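Side-chain contacts in nodulation fucosyltransferase NodZ (Bradyrhizobium sp., PDB 2HHC), which belongs to the GT-B clan of glycosyltransferases and has two parts, each built around a mainly parallel beta sheet in the Rossmann-like manner: residues Phe54-Glu59 with Met259-Gly264; Glu113-Arg118 with Ala130-Arg135; Lys207-Ser212 with Gly234-Val239; Pro68-Cys71 with Gln77-Phe80. All coordinates share one frame; numbering follows the deposited sequence. Where two conformers were deposited one is given.

Contact 1: residues Phe54-Glu59 with Met259-Gly264; sequences FPAFFE and MGIEGG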
loop_
_atom_site.group_PDB
_atom_site.type_symbol
_atom_site.label_atom_id
_atom_site.label_comp_id
_atom_site.label_asym_id
_atom_site.label_seq_id
_atom_site.Cartn_x
_atom_site.Cartn_y
_atom_site.Cartn_z
ATOM N N PHE A 54 3.655 2.548 12.463
ATOM C CA PHE A 54 4.475 3.223 11.432
ATOM C C PHE A 54 5.997 3.105 11.730
ATOM O O PHE A 54 6.778 2.713 10.837
ATOM C CB PHE A 54 4.004 4.663 11.161
ATOM C CG PHE A 54 4.758 5.342 10.076
ATOM C CD1 PHE A 54 4.396 5.220 8.747
ATOM C CD2 PHE A 54 5.846 6.096 10.401
ATOM C CE1 PHE A 54 5.156 5.913 7.771
ATOM C CE2 PHE A 54 6.628 6.766 9.438
ATOM C CZ PHE A 54 6.222 6.660 8.105
ATOM N N PRO A 55 6.492 3.471 12.942
ATOM C CA PRO A 55 7.918 3.346 13.227
ATOM C C PRO A 55 8.514 1.947 13.283
ATOM O O PRO A 55 9.693 1.788 13.356
ATOM C CB PRO A 55 8.071 4.035 14.592
ATOM C CG PRO A 55 6.820 4.815 14.775
ATOM C CD PRO A 55 5.765 4.117 14.040
ATOM N N ALA A 56 7.658 0.941 13.300
ATOM C CA ALA A 56 8.142 -0.414 13.250
ATOM C C ALA A 56 8.678 -0.769 11.848
ATOM O O ALA A 56 9.485 -1.665 11.731
ATOM C CB ALA A 56 7.050 -1.401 13.702
ATOM N N PHE A 57 8.224 -0.035 10.822
ATOM C CA PHE A 57 8.603 -0.326 9.467
ATOM C C PHE A 57 9.331 0.791 8.735
ATOM O O PHE A 57 10.100 0.515 7.814
ATOM C CB PHE A 57 7.338 -0.723 8.682
ATOM C CG PHE A 57 6.656 -1.954 9.273
ATOM C CD1 PHE A 57 7.206 -3.206 9.175
ATOM C CD2 PHE A 57 5.514 -1.819 10.039
ATOM C CE1 PHE A 57 6.613 -4.298 9.787
ATOM C CE2 PHE A 57 4.906 -2.912 10.662
ATOM C CZ PHE A 57 5.441 -4.147 10.519
ATOM N N PHE A 58 9.053 2.030 9.160
ATOM C CA PHE A 58 9.623 3.222 8.498
ATOM C C PHE A 58 10.395 4.048 9.509
ATOM O O PHE A 58 10.104 4.030 10.691
ATOM C CB PHE A 58 8.499 4.054 7.878
ATOM C CG PHE A 58 7.826 3.367 6.726
ATOM C CD1 PHE A 58 8.358 3.430 5.464
ATOM C CD2 PHE A 58 6.741 2.592 6.929
ATOM C CE1 PHE A 58 7.754 2.752 4.424
ATOM C CE2 PHE A 58 6.139 1.916 5.872
ATOM C CZ PHE A 58 6.652 2.015 4.626
ATOM N N GLU A 59 11.324 4.823 8.989
ATOM C CA GLU A 59 12.104 5.760 9.797
ATOM C C GLU A 59 11.272 6.957 10.233
ATOM O O GLU A 59 10.269 7.295 9.563
ATOM C CB GLU A 59 13.354 6.191 9.015
ATOM C CG GLU A 59 14.319 5.011 8.753
ATOM C CD GLU A 59 15.596 5.413 8.149
ATOM O OE1 GLU A 59 15.678 6.511 7.558
ATOM O OE2 GLU A 59 16.571 4.633 8.283
ATOM N N MET A 259 6.645 -12.597 14.620
ATOM C CA MET A 259 6.202 -13.119 13.323
ATOM C C MET A 259 5.193 -12.176 12.611
ATOM O O MET A 259 5.070 -12.209 11.397
ATOM N N GLY A 260 4.504 -11.302 13.350
ATOM C CA GLY A 260 3.677 -10.255 12.688
ATOM C C GLY A 260 4.560 -9.200 12.008
ATOM O O GLY A 260 4.316 -8.755 10.880
ATOM N N ILE A 261 5.598 -8.795 12.728
ATOM C CA ILE A 261 6.558 -7.862 12.177
ATOM C C ILE A 261 7.275 -8.466 11.002
ATOM O O ILE A 261 7.485 -7.815 9.970
ATOM C CB ILE A 261 7.582 -7.391 13.209
ATOM C CG1 ILE A 261 6.876 -6.700 14.350
ATOM C CG2 ILE A 261 8.586 -6.424 12.562
ATOM C CD1 ILE A 261 6.236 -5.395 13.959
ATOM N N GLU A 262 7.640 -9.740 11.113
ATOM C CA GLU A 262 8.261 -10.395 9.985
ATOM C C GLU A 262 7.312 -10.504 8.771
ATOM O O GLU A 262 7.736 -10.369 7.652
ATOM C CB GLU A 262 8.854 -11.761 10.391
ATOM C CG GLU A 262 9.508 -12.533 9.266
ATOM C CD GLU A 262 10.520 -11.701 8.438
ATOM O OE1 GLU A 262 11.263 -10.868 9.031
ATOM O OE2 GLU A 262 10.565 -11.895 7.200
ATOM N N GLY A 263 6.005 -10.706 9.012
ATOM C CA GLY A 263 5.038 -10.685 7.945
ATOM C C GLY A 263 5.000 -9.314 7.242
ATOM O O GLY A 263 4.892 -9.229 6.047
ATOM N N GLY A 264 5.059 -8.272 8.053
ATOM C CA GLY A 264 5.049 -6.905 7.531
ATOM C C GLY A 264 6.271 -6.622 6.716
ATOM O O GLY A 264 6.209 -6.058 5.629
#
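The ring of Phe57 meets helix 258-274 at Ile261 and Gly264, bridging the two Rossmann-like parts of a GT-B fold: residues 54-57 belong among the elements around the first sheet, whereas helix 258-274 leads into strand 279-283 of the second. In the first shell, Phe57 CE1 lies 3.6 Å from Ile261 O, which approaches the ring at its edge and in its plane. The neighbouring CZ touches the end of the isoleucine, 3.7 Å from Ile261 CD1. Gly264 has no side chain, so the ring can close directly on its backbone, with Phe57 CE1 3.8 Å from Gly264 CA. Ala56 serves twice: its CB packs over one face of the Phe57 ring, toward the rim, and also reaches Ile261 CD1 at 4.1 Å. The ring is sent across by chi1 of -60°, which sets CG opposite the carbonyl carbon. Farther out, Phe57 also meets Phe15 edge-to-face and touches Leu268, one turn beyond Gly264. No hydrogen bond crosses between the segments; the local turn carrying Phe57 is tied internally, Phe54 O accepting from Phe57 N at 3.1 Å and from Phe58 N at 2.9 Å.

Contact 2: residues Glu113-Arg118 with Ala130-Arg135; sequences ELFQAR and ACLMWR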
loop_
_atom_site.group_PDB
_atom_site.type_symbol
_atom_site.label_atom_id
_atom_site.label_comp_id
_atom_site.label_asym_id
_atom_site.label_seq_id
_atom_site.Cartn_x
_atom_site.Cartn_y
_atom_site.Cartn_z
ATOM N N GLU A 113 -16.253 13.865 -0.621
ATOM C CA GLU A 113 -16.971 15.132 -0.873
ATOM C C GLU A 113 -16.174 16.286 -0.257
ATOM O O GLU A 113 -15.975 17.326 -0.881
ATOM C CB GLU A 113 -18.385 15.034 -0.322
ATOM C CG GLU A 113 -19.197 16.325 -0.385
ATOM C CD GLU A 113 -20.608 16.172 0.182
ATOM O OE1 GLU A 113 -20.765 15.542 1.268
ATOM O OE2 GLU A 113 -21.560 16.737 -0.409
ATOM N N LEU A 114 -15.675 16.130 0.954
ATOM C CA LEU A 114 -14.926 17.207 1.579
ATOM C C LEU A 114 -13.693 17.556 0.769
ATOM O O LEU A 114 -13.388 18.732 0.567
ATOM C CB LEU A 114 -14.528 16.844 3.008
ATOM C CG LEU A 114 -13.713 17.935 3.677
ATOM C CD1 LEU A 114 -14.565 19.208 3.830
ATOM C CD2 LEU A 114 -13.196 17.405 5.012
ATOM N N PHE A 115 -12.967 16.529 0.316
ATOM C CA PHE A 115 -11.726 16.743 -0.418
ATOM C C PHE A 115 -11.972 17.431 -1.755
ATOM O O PHE A 115 -11.064 18.086 -2.254
ATOM C CB PHE A 115 -11.002 15.429 -0.686
ATOM C CG PHE A 115 -10.519 14.731 0.535
ATOM C CD1 PHE A 115 -10.481 15.339 1.802
ATOM C CD2 PHE A 115 -10.004 13.459 0.423
ATOM C CE1 PHE A 115 -10.014 14.646 2.929
ATOM C CE2 PHE A 115 -9.558 12.773 1.540
ATOM C CZ PHE A 115 -9.504 13.375 2.781
ATOM N N GLN A 116 -13.181 17.310 -2.297
ATOM C CA GLN A 116 -13.536 17.960 -3.560
ATOM C C GLN A 116 -14.164 19.345 -3.369
ATOM O O GLN A 116 -14.328 20.077 -4.336
ATOM C CB GLN A 116 -14.491 17.058 -4.346
ATOM C CG GLN A 116 -13.769 15.822 -4.878
ATOM C CD GLN A 116 -14.682 14.647 -5.244
ATOM O OE1 GLN A 116 -14.189 13.569 -5.641
ATOM N NE2 GLN A 116 -15.999 14.841 -5.131
ATOM N N ALA A 117 -14.475 19.717 -2.134
ATOM C CA ALA A 117 -15.205 20.965 -1.852
ATOM C C ALA A 117 -14.251 22.167 -1.914
ATOM O O ALA A 117 -13.049 22.027 -1.700
ATOM C CB ALA A 117 -15.874 20.878 -0.482
ATOM N N ARG A 118 -14.784 23.352 -2.212
ATOM C CA ARG A 118 -13.955 24.556 -2.295
ATOM C C ARG A 118 -13.402 24.972 -0.936
ATOM O O ARG A 118 -12.243 25.376 -0.822
ATOM C CB ARG A 118 -14.790 25.700 -2.845
ATOM N N ALA A 130 -11.105 5.225 6.949
ATOM C CA ALA A 130 -11.716 4.495 5.881
ATOM C C ALA A 130 -10.705 4.378 4.742
ATOM O O ALA A 130 -9.650 5.008 4.761
ATOM C CB ALA A 130 -12.951 5.188 5.390
ATOM N N CYS A 131 -11.054 3.624 3.722
ATOM C CA CYS A 131 -10.191 3.464 2.572
ATOM C C CYS A 131 -10.233 4.723 1.726
ATOM O O CYS A 131 -11.303 5.130 1.286
ATOM C CB CYS A 131 -10.634 2.298 1.741
ATOM S SG CYS A 131 -9.539 1.950 0.360
ATOM N N LEU A 132 -9.074 5.314 1.485
ATOM C CA LEU A 132 -8.961 6.521 0.674
ATOM C C LEU A 132 -8.140 6.262 -0.592
ATOM O O LEU A 132 -7.618 7.213 -1.215
ATOM C CB LEU A 132 -8.453 7.715 1.492
ATOM C CG LEU A 132 -9.419 8.184 2.597
ATOM C CD1 LEU A 132 -8.835 9.355 3.303
ATOM C CD2 LEU A 132 -10.792 8.587 2.040
ATOM N N MET A 133 -8.076 5.008 -1.009
ATOM C CA MET A 133 -7.565 4.689 -2.320
ATOM C C MET A 133 -8.343 5.458 -3.340
ATOM O O MET A 133 -9.538 5.554 -3.251
ATOM C CB MET A 133 -7.605 3.160 -2.599
ATOM C CG MET A 133 -6.636 2.412 -1.742
ATOM S SD MET A 133 -6.926 0.620 -1.683
ATOM C CE MET A 133 -6.986 0.176 -3.369
ATOM N N TRP A 134 -7.619 6.001 -4.330
ATOM C CA TRP A 134 -8.153 6.773 -5.475
ATOM C C TRP A 134 -8.626 8.187 -5.096
ATOM O O TRP A 134 -9.220 8.878 -5.942
ATOM C CB TRP A 134 -9.285 6.056 -6.213
ATOM C CG TRP A 134 -8.980 4.684 -6.667
ATOM C CD1 TRP A 134 -9.354 3.538 -6.071
ATOM C CD2 TRP A 134 -8.192 4.321 -7.787
ATOM N NE1 TRP A 134 -8.856 2.466 -6.757
ATOM C CE2 TRP A 134 -8.166 2.907 -7.831
ATOM C CE3 TRP A 134 -7.541 5.036 -8.784
ATOM C CZ2 TRP A 134 -7.499 2.196 -8.843
ATOM C CZ3 TRP A 134 -6.862 4.328 -9.795
ATOM C CH2 TRP A 134 -6.842 2.927 -9.794
ATOM N N ARG A 135 -8.392 8.618 -3.867
ATOM C CA ARG A 135 -8.944 9.940 -3.444
ATOM C C ARG A 135 -7.834 10.988 -3.350
ATOM O O ARG A 135 -7.809 11.870 -2.478
ATOM C CB ARG A 135 -9.698 9.788 -2.114
ATOM C CG ARG A 135 -10.842 8.752 -2.126
ATOM C CD ARG A 135 -11.810 8.955 -3.179
ATOM N NE ARG A 135 -13.086 8.233 -2.992
ATOM C CZ ARG A 135 -13.345 6.981 -3.395
ATOM N NH1 ARG A 135 -12.443 6.213 -3.983
ATOM N NH2 ARG A 135 -14.565 6.484 -3.216
#
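Apolar contact comes chiefly from Phe115 and Leu132, whose side chains cross at about a right angle. Leu132 CD1, the closer of the two methyls, sits at the edge of the phenyl ring, near its plane, 3.9 Å from Phe115 CE2 and 4.1 Å from Phe115 CZ. Arg135 contributes backbone, its O lying 4.0 Å from Phe115 CD2 in an oblique position. Aromatic packing continues beyond the segments, where Phe115 meets Tyr28 of helix 15-32 with the ring planes at about 30°.

The setting is the end of helix 101-116 against the loop that follows strand 125-128 of the first Rossmann-like sheet and leads to helix 138-147. That loop folds as a type II beta turn from Leu132 to Arg135, closed by Arg135 N to Leu132 O at 3.1 Å; Trp134 occupies its third position with a positive phi of 74°.

No hydrogen bond joins residues 113-118 to 130-135, but Arg135 NE reaches Thr112 OG1, one residue earlier on helix 101-116. Its NH1 makes a weak bond to Met133 O at 3.1 Å. Within the loop, Leu132 O also takes a bond from Ser24 OG, while Leu132 N gives one to Ser21 OG.

Contact 3: residues Lys207-Ser212 with Gly234-Val239; sequences KAKALS and GLFPDV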
loop_
_atom_site.group_PDB
_atom_site.type_symbol
_atom_site.label_atom_id
_atom_site.label_comp_id
_atom_site.label_asym_id
_atom_site.label_seq_id
_atom_site.Cartn_x
_atom_site.Cartn_y
_atom_site.Cartn_z
ATOM N N LYS A 207 2.545 -14.479 -21.769
ATOM C CA LYS A 207 2.415 -13.201 -22.480
ATOM C C LYS A 207 3.568 -12.293 -22.153
ATOM O O LYS A 207 4.196 -11.708 -23.054
ATOM C CB LYS A 207 1.046 -12.540 -22.203
ATOM C CG LYS A 207 0.879 -11.083 -22.755
ATOM C CD LYS A 207 -0.552 -10.610 -22.485
ATOM C CE LYS A 207 -0.819 -9.162 -22.923
ATOM N NZ LYS A 207 -0.876 -9.005 -24.388
ATOM N N ALA A 208 3.883 -12.186 -20.874
ATOM C CA ALA A 208 4.983 -11.352 -20.428
ATOM C C ALA A 208 6.316 -11.839 -20.982
ATOM O O ALA A 208 7.173 -11.024 -21.365
ATOM C CB ALA A 208 5.044 -11.339 -18.894
ATOM N N LYS A 209 6.507 -13.154 -21.013
ATOM C CA LYS A 209 7.786 -13.727 -21.457
ATOM C C LYS A 209 8.023 -13.600 -22.952
ATOM O O LYS A 209 9.180 -13.679 -23.393
ATOM C CB LYS A 209 7.888 -15.198 -21.053
ATOM C CG LYS A 209 8.311 -15.406 -19.612
ATOM C CD LYS A 209 8.497 -16.876 -19.244
ATOM C CE LYS A 209 9.836 -17.353 -19.841
ATOM N NZ LYS A 209 9.902 -18.799 -19.839
ATOM N N ALA A 210 6.939 -13.434 -23.720
ATOM C CA ALA A 210 7.007 -13.256 -25.179
ATOM C C ALA A 210 7.410 -11.826 -25.608
ATOM O O ALA A 210 7.719 -11.602 -26.791
ATOM C CB ALA A 210 5.680 -13.605 -25.777
ATOM N N LEU A 211 7.375 -10.864 -24.680
ATOM C CA LEU A 211 7.857 -9.500 -24.898
ATOM C C LEU A 211 9.379 -9.517 -24.976
ATOM O O LEU A 211 10.016 -10.506 -24.594
ATOM C CB LEU A 211 7.382 -8.570 -23.780
ATOM C CG LEU A 211 5.859 -8.508 -23.624
ATOM C CD1 LEU A 211 5.439 -7.636 -22.470
ATOM C CD2 LEU A 211 5.197 -8.062 -24.910
ATOM N N SER A 212 9.966 -8.454 -25.522
ATOM C CA SER A 212 11.420 -8.377 -25.651
ATOM C C SER A 212 11.980 -7.599 -24.481
ATOM O O SER A 212 11.389 -6.615 -24.033
ATOM C CB SER A 212 11.819 -7.750 -26.979
ATOM O OG SER A 212 11.525 -8.674 -28.024
ATOM N N GLY A 234 7.402 -24.877 -11.024
ATOM C CA GLY A 234 7.571 -26.093 -11.797
ATOM C C GLY A 234 7.132 -25.982 -13.249
ATOM O O GLY A 234 7.390 -26.869 -14.014
ATOM N N LEU A 235 6.501 -24.825 -13.571
ATOM C CA LEU A 235 5.949 -24.578 -14.918
ATOM C C LEU A 235 6.782 -23.624 -15.776
ATOM O O LEU A 235 6.584 -23.599 -17.025
ATOM C CB LEU A 235 4.500 -24.042 -14.820
ATOM C CG LEU A 235 3.509 -25.167 -14.455
ATOM C CD1 LEU A 235 2.216 -24.622 -13.926
ATOM C CD2 LEU A 235 3.231 -26.042 -15.615
ATOM N N PHE A 236 7.723 -22.894 -15.168
ATOM C CA PHE A 236 8.545 -21.892 -15.876
ATOM C C PHE A 236 9.928 -21.977 -15.357
ATOM O O PHE A 236 10.122 -22.317 -14.185
ATOM C CB PHE A 236 7.993 -20.482 -15.681
ATOM C CG PHE A 236 6.624 -20.303 -16.247
ATOM C CD1 PHE A 236 6.433 -20.003 -17.592
ATOM C CD2 PHE A 236 5.504 -20.510 -15.453
ATOM C CE1 PHE A 236 5.172 -19.865 -18.089
ATOM C CE2 PHE A 236 4.204 -20.395 -15.966
ATOM C CZ PHE A 236 4.038 -20.066 -17.292
ATOM N N PRO A 237 10.915 -21.657 -16.203
ATOM C CA PRO A 237 12.256 -21.570 -15.700
ATOM C C PRO A 237 12.523 -20.250 -14.992
ATOM O O PRO A 237 11.851 -19.220 -15.213
ATOM C CB PRO A 237 13.102 -21.669 -16.978
ATOM C CG PRO A 237 12.252 -20.975 -17.992
ATOM C CD PRO A 237 10.818 -21.295 -17.624
ATOM N N ASP A 238 13.508 -20.301 -14.117
ATOM C CA ASP A 238 14.061 -19.084 -13.511
ATOM C C ASP A 238 13.052 -18.328 -12.660
ATOM O O ASP A 238 13.079 -17.122 -12.595
ATOM C CB ASP A 238 14.732 -18.173 -14.578
ATOM C CG ASP A 238 15.805 -18.896 -15.365
ATOM O OD1 ASP A 238 16.735 -19.428 -14.708
ATOM O OD2 ASP A 238 15.675 -19.012 -16.605
ATOM N N VAL A 239 12.182 -19.074 -11.962
ATOM C CA VAL A 239 11.276 -18.481 -10.993
ATOM C C VAL A 239 11.932 -18.452 -9.616
ATOM O O VAL A 239 12.547 -19.454 -9.166
ATOM C CB VAL A 239 9.944 -19.275 -10.926
ATOM C CG1 VAL A 239 9.025 -18.677 -9.866
ATOM C CG2 VAL A 239 9.239 -19.260 -12.271
#
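Lys209, on helix 192-209, stretches toward Phe236 and Pro237, and its side chain carries the whole approach from one side. Two conformers were deposited for this lysine, so the path described holds for the one given. With chi1 at -81°, CG stands opposite the carbonyl carbon and the chain starts out toward the other segment. CB and CG are still too far away to touch it, CG being 5.4 Å from Phe236 CD1. The first real meeting is made by CD, which lies 4.1 Å from Phe236 CD1 and approaches the ring obliquely. At chi3, 76°, the chain bends. This turn takes the end of the lysine past the phenyl ring toward the proline: CE remains 4.6 Å from Pro237 CD, and NZ then comes to 3.5 Å from Pro237 CD and 3.7 Å from Pro237 CG.

These segments belong to successive beta-alpha-beta crossovers of the second Rossmann-like sheet: helix 192-209 links strands 170-176 and 217-223, and helix 226-235 links 217-223 to 239-240. Phe236, just beyond the second helix, is buried because it also packs on Cys202, Ile205 and Arg206 of helix 192-209; Lys209 adds to that cover from the same helix. Pro237, by contrast, is exposed, and the lysine meets its ring carbons with the amino nitrogen, a van der Waals approach. No hydrogen bond or salt bridge joins the segments. The nearby carboxylate offers at most a long-range attraction, Lys209 NZ and Asp238 OD2 being 6.6 Å apart.

Contact 4: residues Pro68-Cys71 with Gln77-Phe80; sequences PVIC and QLSF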
loop_
_atom_site.group_PDB
_atom_site.type_symbol
_atom_site.label_atom_id
_atom_site.label_comp_id
_atom_site.label_asym_id
_atom_site.label_seq_id
_atom_site.Cartn_x
_atom_site.Cartn_y
_atom_site.Cartn_z
ATOM N N PRO A 68 3.924 19.324 8.198
ATOM C CA PRO A 68 4.432 18.721 9.430
ATOM C C PRO A 68 3.767 17.380 9.699
ATOM O O PRO A 68 2.570 17.176 9.414
ATOM C CB PRO A 68 4.003 19.733 10.519
ATOM C CG PRO A 68 3.595 20.932 9.808
ATOM C CD PRO A 68 3.146 20.548 8.463
ATOM N N VAL A 69 4.511 16.429 10.264
ATOM C CA VAL A 69 4.039 15.056 10.493
ATOM C C VAL A 69 4.343 14.604 11.903
ATOM O O VAL A 69 5.429 14.808 12.397
ATOM C CB VAL A 69 4.703 14.081 9.516
ATOM C CG1 VAL A 69 4.333 12.634 9.803
ATOM C CG2 VAL A 69 4.349 14.450 8.098
ATOM N N ILE A 70 3.344 13.965 12.512
ATOM C CA ILE A 70 3.467 13.201 13.759
ATOM C C ILE A 70 3.233 11.751 13.401
ATOM O O ILE A 70 2.147 11.384 12.968
ATOM C CB ILE A 70 2.458 13.659 14.795
ATOM C CG1 ILE A 70 2.698 15.133 15.174
ATOM C CG2 ILE A 70 2.577 12.810 16.056
ATOM C CD1 ILE A 70 1.580 15.804 15.934
ATOM N N CYS A 71 4.226 10.892 13.611
ATOM C CA CYS A 71 4.164 9.510 13.137
ATOM C C CYS A 71 4.438 8.435 14.179
ATOM O O CYS A 71 4.657 7.259 13.801
ATOM C CB CYS A 71 5.268 9.300 12.072
ATOM S SG CYS A 71 6.959 9.233 12.708
ATOM N N GLN A 77 -0.392 10.244 23.570
ATOM C CA GLN A 77 -0.265 11.304 24.564
ATOM C C GLN A 77 -1.081 12.572 24.229
ATOM O O GLN A 77 -1.645 13.229 25.119
ATOM C CB GLN A 77 1.226 11.731 24.678
ATOM C CG GLN A 77 2.331 10.619 24.708
ATOM C CD GLN A 77 3.762 11.121 24.370
ATOM O OE1 GLN A 77 4.130 12.272 24.641
ATOM N NE2 GLN A 77 4.572 10.235 23.800
ATOM N N LEU A 78 -1.106 12.938 22.971
ATOM C CA LEU A 78 -1.719 14.166 22.500
ATOM C C LEU A 78 -3.227 14.016 22.406
ATOM O O LEU A 78 -3.722 12.916 22.099
ATOM C CB LEU A 78 -1.164 14.519 21.097
ATOM C CG LEU A 78 0.346 14.806 21.148
ATOM C CD1 LEU A 78 0.927 14.904 19.751
ATOM C CD2 LEU A 78 0.655 16.070 21.948
ATOM N N SER A 79 -3.942 15.094 22.700
ATOM C CA SER A 79 -5.367 15.197 22.569
ATOM C C SER A 79 -5.671 16.050 21.354
ATOM O O SER A 79 -5.655 17.297 21.417
ATOM C CB SER A 79 -5.980 15.850 23.799
ATOM O OG SER A 79 -5.909 14.984 24.919
ATOM N N PHE A 80 -5.996 15.416 20.232
ATOM C CA PHE A 80 -6.233 16.165 19.009
ATOM C C PHE A 80 -7.579 16.869 19.134
ATOM O O PHE A 80 -8.529 16.258 19.543
ATOM C CB PHE A 80 -6.108 15.246 17.754
ATOM C CG PHE A 80 -4.695 14.693 17.583
ATOM C CD1 PHE A 80 -3.634 15.518 17.340
ATOM C CD2 PHE A 80 -4.435 13.310 17.743
ATOM C CE1 PHE A 80 -2.306 15.036 17.263
ATOM C CE2 PHE A 80 -3.110 12.853 17.666
ATOM C CZ PHE A 80 -2.083 13.701 17.415
#
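Ile70 sends its CD1 methyl into the angle between Leu78 and Phe80, and this one atom makes both contacts across the segments. The two gaps are similar, so what separates the packed part from the loose one is burial and the number of further partners. On the packed side, Ile70 CD1 lies 4.2 Å from Phe80 CE1, at the edge of the ring and near its plane. The two side chains come from opposite directions. Ile70 is buried, and the phenyl ring it meets is also held by other neighbours: Phe80 makes an edge-to-face pair with Phe6 and rests on Val37. The ring is thus placed by neighbours in the two strands beyond Ile70's own.

Strand 67-70 runs parallel to 35-39 in the first Rossmann-like sheet, and backbone hydrogen bonds between Ile70 and both Leu36 and Ile38 secure its place there. Residues 77-80 lie in the irregular connection that leaves this strand and leads to 84-85, so the contact folds that connection back over a sheet strand. The backbones stay well apart, with Ile70 CA and Leu78 CA 10.2 Å from each other, and side chains must span the gap. Ile70 does so with an extended branch, chi2 being 166°.

On the solvent side stands Leu78, an exposed residue. Its CD1 meets Ile70 CD1 tip to tip at 4.0 Å, and it also lies 4.1 Å from Phe80 CE1, so three carbons form a small triangle. A bound phosphate ion, probably from the crystallisation liquor, lies about 4 Å from the leucine side chain.

Overall arrangement
Along the chain, contact 4 closes first, then contact 2, then contact 3, and all three fall between the two segments of contact 1. Contacts 2 and 4 belong to the part built on the first sheet, their centres 22 Å apart; contact 3 belongs to the part built on the second, its centre 48 Å from that of contact 4 and on the other side of the chain's centre. Contact 1 joins the two parts through residues 54-59 and helix 258-274. It touches contact 4 directly, Pro55 CD lying 3.3 Å from Cys71 O, whereas contact 3 stays about 18 Å from it at the nearest atoms. Three contacts therefore pack within a part, and one between parts.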